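Beta-galactoside alpha-2,6-sialyltransferase (Photobacterium sp., PDB 2Z4T) probably transfers sialic acid from its CMP-linked donor to galactose of an acceptor such as lactose, forming an alpha-2,6 linkage. Local coordinates at residues A[435-448]-A[454-466]. Residues are numbered along the deposited sequence; the frame is centred on the assembly and turned at random.
Sequences MMTDMLPDAVAGIA and TIPAEKIKFIVFT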
loop_
_atom_site.group_PDB
_atom_site.type_symbol
_atom_site.label_atom_id
_atom_site.label_comp_id
_atom_site.label_asym_id
_atom_site.label_seq_id
_atom_site.Cartn_x
_atom_site.Cartn_y
_atom_site.Cartn_z
ATOM N N MET A 435 -8.566 12.629 2.831
ATOM C CA MET A 435 -8.215 12.975 4.202
ATOM C C MET A 435 -6.783 13.501 4.288
ATOM O O MET A 435 -6.558 14.541 4.891
ATOM C CB MET A 435 -8.372 11.783 5.139
ATOM C CG MET A 435 -8.159 12.118 6.614
ATOM S SD MET A 435 -8.089 10.602 7.612
ATOM C CE MET A 435 -6.573 9.891 6.940
ATOM N N MET A 436 -5.842 12.781 3.676
ATOM C CA MET A 436 -4.417 13.106 3.739
ATOM C C MET A 436 -4.079 14.390 3.013
ATOM O O MET A 436 -3.106 15.054 3.377
ATOM C CB MET A 436 -3.563 11.972 3.168
ATOM C CG MET A 436 -3.643 10.683 3.983
ATOM S SD MET A 436 -2.385 9.516 3.515
ATOM C CE MET A 436 -3.023 8.891 1.963
ATOM N N THR A 437 -4.871 14.740 2.000
ATOM C CA THR A 437 -4.641 15.970 1.255
ATOM C C THR A 437 -5.474 17.152 1.785
ATOM O O THR A 437 -5.468 18.250 1.203
ATOM C CB THR A 437 -4.899 15.779 -0.254
ATOM O OG1 THR A 437 -6.237 15.310 -0.454
ATOM C CG2 THR A 437 -3.880 14.752 -0.886
ATOM N N ASP A 438 -6.179 16.931 2.900
ATOM C CA ASP A 438 -7.030 17.971 3.504
ATOM C C ASP A 438 -8.105 18.437 2.516
ATOM O O ASP A 438 -8.303 19.623 2.319
ATOM C CB ASP A 438 -6.176 19.145 4.007
ATOM C CG ASP A 438 -6.962 20.111 4.875
ATOM O OD1 ASP A 438 -7.909 19.673 5.599
ATOM O OD2 ASP A 438 -6.636 21.330 4.838
ATOM N N MET A 439 -8.777 17.471 1.894
ATOM C CA MET A 439 -9.759 17.692 0.834
ATOM C C MET A 439 -11.081 17.042 1.226
ATOM O O MET A 439 -11.897 16.674 0.374
ATOM C CB MET A 439 -9.268 17.096 -0.490
ATOM C CG MET A 439 -8.204 17.919 -1.233
ATOM S SD MET A 439 -8.710 19.640 -1.482
ATOM C CE MET A 439 -9.985 19.478 -2.739
ATOM N N LEU A 440 -11.283 16.886 2.528
ATOM C CA LEU A 440 -12.575 16.471 3.029
ATOM C C LEU A 440 -13.605 17.579 2.806
ATOM O O LEU A 440 -13.323 18.760 3.012
ATOM C CB LEU A 440 -12.468 16.098 4.510
ATOM C CG LEU A 440 -12.196 14.634 4.912
ATOM C CD1 LEU A 440 -11.821 13.711 3.776
ATOM C CD2 LEU A 440 -11.212 14.556 6.089
ATOM N N PRO A 441 -14.826 17.191 2.401
ATOM C CA PRO A 441 -15.924 18.123 2.181
ATOM C C PRO A 441 -16.469 18.564 3.538
ATOM O O PRO A 441 -15.939 18.139 4.563
ATOM C CB PRO A 441 -16.940 17.243 1.477
ATOM C CG PRO A 441 -16.725 15.920 2.126
ATOM C CD PRO A 441 -15.244 15.799 2.159
ATOM N N ASP A 442 -17.522 19.377 3.557
ATOM C CA ASP A 442 -18.185 19.728 4.817
ATOM C C ASP A 442 -18.975 18.581 5.432
ATOM O O ASP A 442 -19.093 18.504 6.649
ATOM C CB ASP A 442 -19.120 20.916 4.629
ATOM C CG ASP A 442 -18.423 22.073 4.008
ATOM O OD1 ASP A 442 -17.550 22.654 4.694
ATOM O OD2 ASP A 442 -18.715 22.368 2.828
ATOM N N ALA A 443 -19.544 17.708 4.606
ATOM C CA ALA A 443 -20.299 16.586 5.152
ATOM C C ALA A 443 -20.020 15.331 4.371
ATOM O O ALA A 443 -19.952 15.348 3.139
ATOM C CB ALA A 443 -21.807 16.881 5.168
ATOM N N VAL A 444 -19.848 14.243 5.098
ATOM C CA VAL A 444 -19.728 12.929 4.482
ATOM C C VAL A 444 -20.679 11.952 5.133
ATOM O O VAL A 444 -20.805 11.912 6.357
ATOM C CB VAL A 444 -18.242 12.409 4.361
ATOM C CG1 VAL A 444 -17.217 13.240 5.165
ATOM C CG2 VAL A 444 -18.107 10.905 4.559
ATOM N N ALA A 445 -21.400 11.226 4.286
ATOM C CA ALA A 445 -22.287 10.146 4.702
ATOM C C ALA A 445 -22.224 9.037 3.654
ATOM O O ALA A 445 -21.728 9.246 2.545
ATOM C CB ALA A 445 -23.696 10.647 4.888
ATOM N N GLY A 446 -22.690 7.848 4.002
ATOM C CA GLY A 446 -22.634 6.754 3.069
ATOM C C GLY A 446 -22.764 5.398 3.708
ATOM O O GLY A 446 -23.241 5.252 4.849
ATOM N N ILE A 447 -22.338 4.392 2.955
ATOM C CA ILE A 447 -22.506 3.026 3.375
ATOM C C ILE A 447 -21.317 2.585 4.218
ATOM O O ILE A 447 -20.173 2.963 3.961
ATOM C CB ILE A 447 -22.716 2.080 2.160
ATOM C CG1 ILE A 447 -23.777 2.644 1.185
ATOM C CG2 ILE A 447 -23.008 0.641 2.627
ATOM C CD1 ILE A 447 -25.171 2.910 1.779
ATOM N N ALA A 448 -21.609 1.791 5.235
ATOM C CA ALA A 448 -20.591 1.206 6.100
ATOM C C ALA A 448 -19.419 0.700 5.272
ATOM O O ALA A 448 -19.593 -0.030 4.281
ATOM C CB ALA A 448 -21.206 0.065 6.911
ATOM N N THR A 454 -11.414 5.174 9.791
ATOM C CA THR A 454 -10.309 6.140 9.813
ATOM C C THR A 454 -10.735 7.618 9.796
ATOM O O THR A 454 -10.164 8.429 10.516
ATOM C CB THR A 454 -9.363 5.880 8.634
ATOM O OG1 THR A 454 -8.890 4.527 8.697
ATOM C CG2 THR A 454 -8.186 6.836 8.636
ATOM N N ILE A 455 -11.715 7.956 8.963
ATOM C CA ILE A 455 -12.216 9.330 8.808
ATOM C C ILE A 455 -12.693 9.880 10.153
ATOM O O ILE A 455 -13.438 9.203 10.860
ATOM C CB ILE A 455 -13.380 9.396 7.742
ATOM C CG1 ILE A 455 -12.866 9.019 6.339
ATOM C CG2 ILE A 455 -14.034 10.750 7.670
ATOM C CD1 ILE A 455 -11.445 9.535 5.944
ATOM N N PRO A 456 -12.263 11.114 10.505
ATOM C CA PRO A 456 -12.667 11.785 11.747
ATOM C C PRO A 456 -14.184 11.864 11.936
ATOM O O PRO A 456 -14.921 12.219 11.012
ATOM C CB PRO A 456 -12.079 13.193 11.591
ATOM C CG PRO A 456 -10.918 13.007 10.718
ATOM C CD PRO A 456 -11.336 11.957 9.728
ATOM N N ALA A 457 -14.618 11.521 13.145
ATOM C CA ALA A 457 -16.017 11.501 13.522
ATOM C C ALA A 457 -16.759 12.771 13.132
ATOM O O ALA A 457 -17.906 12.712 12.688
ATOM C CB ALA A 457 -16.149 11.251 15.019
ATOM N N GLU A 458 -16.102 13.914 13.273
ATOM C CA GLU A 458 -16.786 15.205 13.102
ATOM C C GLU A 458 -17.294 15.433 11.680
ATOM O O GLU A 458 -18.250 16.169 11.469
ATOM C CB GLU A 458 -15.923 16.372 13.599
ATOM C CG GLU A 458 -14.942 16.969 12.562
ATOM C CD GLU A 458 -15.390 18.338 11.998
ATOM O OE1 GLU A 458 -16.623 18.591 11.920
ATOM O OE2 GLU A 458 -14.498 19.160 11.634
ATOM N N LYS A 459 -16.669 14.783 10.707
ATOM C CA LYS A 459 -17.101 14.915 9.319
ATOM C C LYS A 459 -18.324 14.061 8.961
ATOM O O LYS A 459 -19.086 14.420 8.059
ATOM C CB LYS A 459 -15.948 14.582 8.383
ATOM C CG LYS A 459 -14.850 15.596 8.405
ATOM C CD LYS A 459 -15.337 16.953 7.913
ATOM C CE LYS A 459 -14.155 17.705 7.330
ATOM N NZ LYS A 459 -14.397 19.128 7.044
ATOM N N ILE A 460 -18.505 12.953 9.681
ATOM C CA ILE A 460 -19.557 11.970 9.413
ATOM C C ILE A 460 -20.959 12.427 9.827
ATOM O O ILE A 460 -21.207 12.680 10.999
ATOM C CB ILE A 460 -19.248 10.661 10.156
ATOM C CG1 ILE A 460 -17.775 10.245 9.925
ATOM C CG2 ILE A 460 -20.264 9.574 9.770
ATOM C CD1 ILE A 460 -17.343 8.957 10.700
ATOM N N LYS A 461 -21.879 12.510 8.867
ATOM C CA LYS A 461 -23.279 12.808 9.172
ATOM C C LYS A 461 -24.099 11.572 9.505
ATOM O O LYS A 461 -24.871 11.602 10.447
ATOM C CB LYS A 461 -23.929 13.607 8.054
ATOM C CG LYS A 461 -23.349 15.017 7.906
ATOM C CD LYS A 461 -23.092 15.673 9.274
ATOM C CE LYS A 461 -22.783 17.171 9.158
ATOM N NZ LYS A 461 -21.382 17.401 8.676
ATOM N N PHE A 462 -23.946 10.493 8.742
ATOM C CA PHE A 462 -24.561 9.220 9.095
ATOM C C PHE A 462 -23.954 8.082 8.293
ATOM O O PHE A 462 -23.412 8.293 7.209
ATOM C CB PHE A 462 -26.097 9.246 8.960
ATOM C CG PHE A 462 -26.603 9.456 7.552
ATOM C CD1 PHE A 462 -26.722 8.390 6.667
ATOM C CD2 PHE A 462 -27.000 10.716 7.124
ATOM C CE1 PHE A 462 -27.199 8.575 5.350
ATOM C CE2 PHE A 462 -27.478 10.922 5.813
ATOM C CZ PHE A 462 -27.573 9.840 4.925
ATOM N N ILE A 463 -24.040 6.880 8.847
ATOM C CA ILE A 463 -23.574 5.691 8.176
ATOM C C ILE A 463 -24.750 4.748 8.007
ATOM O O ILE A 463 -25.606 4.650 8.871
ATOM C CB ILE A 463 -22.452 5.009 8.977
ATOM C CG1 ILE A 463 -21.245 5.944 9.124
ATOM C CG2 ILE A 463 -22.020 3.711 8.319
ATOM C CD1 ILE A 463 -20.147 5.380 10.007
ATOM N N VAL A 464 -24.825 4.053 6.887
ATOM C CA VAL A 464 -25.941 3.148 6.697
ATOM C C VAL A 464 -25.385 1.793 6.352
ATOM O O VAL A 464 -24.476 1.684 5.529
ATOM C CB VAL A 464 -26.909 3.644 5.602
ATOM C CG1 VAL A 464 -27.994 2.606 5.333
ATOM C CG2 VAL A 464 -27.527 4.975 6.007
ATOM N N PHE A 465 -25.924 0.768 6.997
ATOM C CA PHE A 465 -25.531 -0.597 6.735
ATOM C C PHE A 465 -26.474 -1.251 5.744
ATOM O O PHE A 465 -27.633 -0.877 5.610
ATOM C CB PHE A 465 -25.514 -1.414 8.028
ATOM C CG PHE A 465 -24.460 -0.993 8.996
ATOM C CD1 PHE A 465 -23.294 -1.732 9.126
ATOM C CD2 PHE A 465 -24.632 0.135 9.787
ATOM C CE1 PHE A 465 -22.307 -1.338 10.031
ATOM C CE2 PHE A 465 -23.644 0.533 10.692
ATOM C CZ PHE A 465 -22.480 -0.197 10.809
ATOM N N THR A 466 -25.928 -2.255 5.083
ATOM C CA THR A 466 -26.555 -3.116 4.107
ATOM C C THR A 466 -27.742 -3.967 4.613
ATOM O O THR A 466 -27.777 -4.394 5.747
ATOM C CB THR A 466 -25.396 -3.970 3.575
ATOM O OG1 THR A 466 -24.849 -3.324 2.412
ATOM C CG2 THR A 466 -25.756 -5.432 3.314
#
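V444 and I460 pair where strands 443-447 and 460-465 start to run side by side, parallel and 10° apart, in the parallel sheet of the GT-B half that carries the CMP site. Strand 356-360 flanks 443-447 on its other edge. V444 N donates to K459 O (3.1 Å), and K461 N donates to V444 O (2.8 Å). The ladder slips by one residue at K461, where the bond from G446 N to F462 O is weak. G446 O accepts V464 N, and A448 N donates to V464 O. The A448 end is tight. A448 CB sits over one face of the F465 ring, offset toward its rim, 3.5 Å from CD1 of F465. The methyl also meets CG2 of I463. L482 and M486 of helix 481-488 add to this buried end.

The other end is looser and partly open to solvent. K461 lies along A443, its CG 3.7 Å from A443 CB. M435 turns its chain past I455, and its CE touches CG2 of T454 at 3.8 Å. The side chain of T454 is about 6 Å from bound CMP, and I455 packs near F431, a CMP-binding residue. K459 CB meets V444 CG1, the two side chains crossing at about a right angle. The bend at chi2 (-63°) carries CE past L440 CB. Its NZ donates to P441 O at 3.1 Å, tilted 34° from the carbonyl plane.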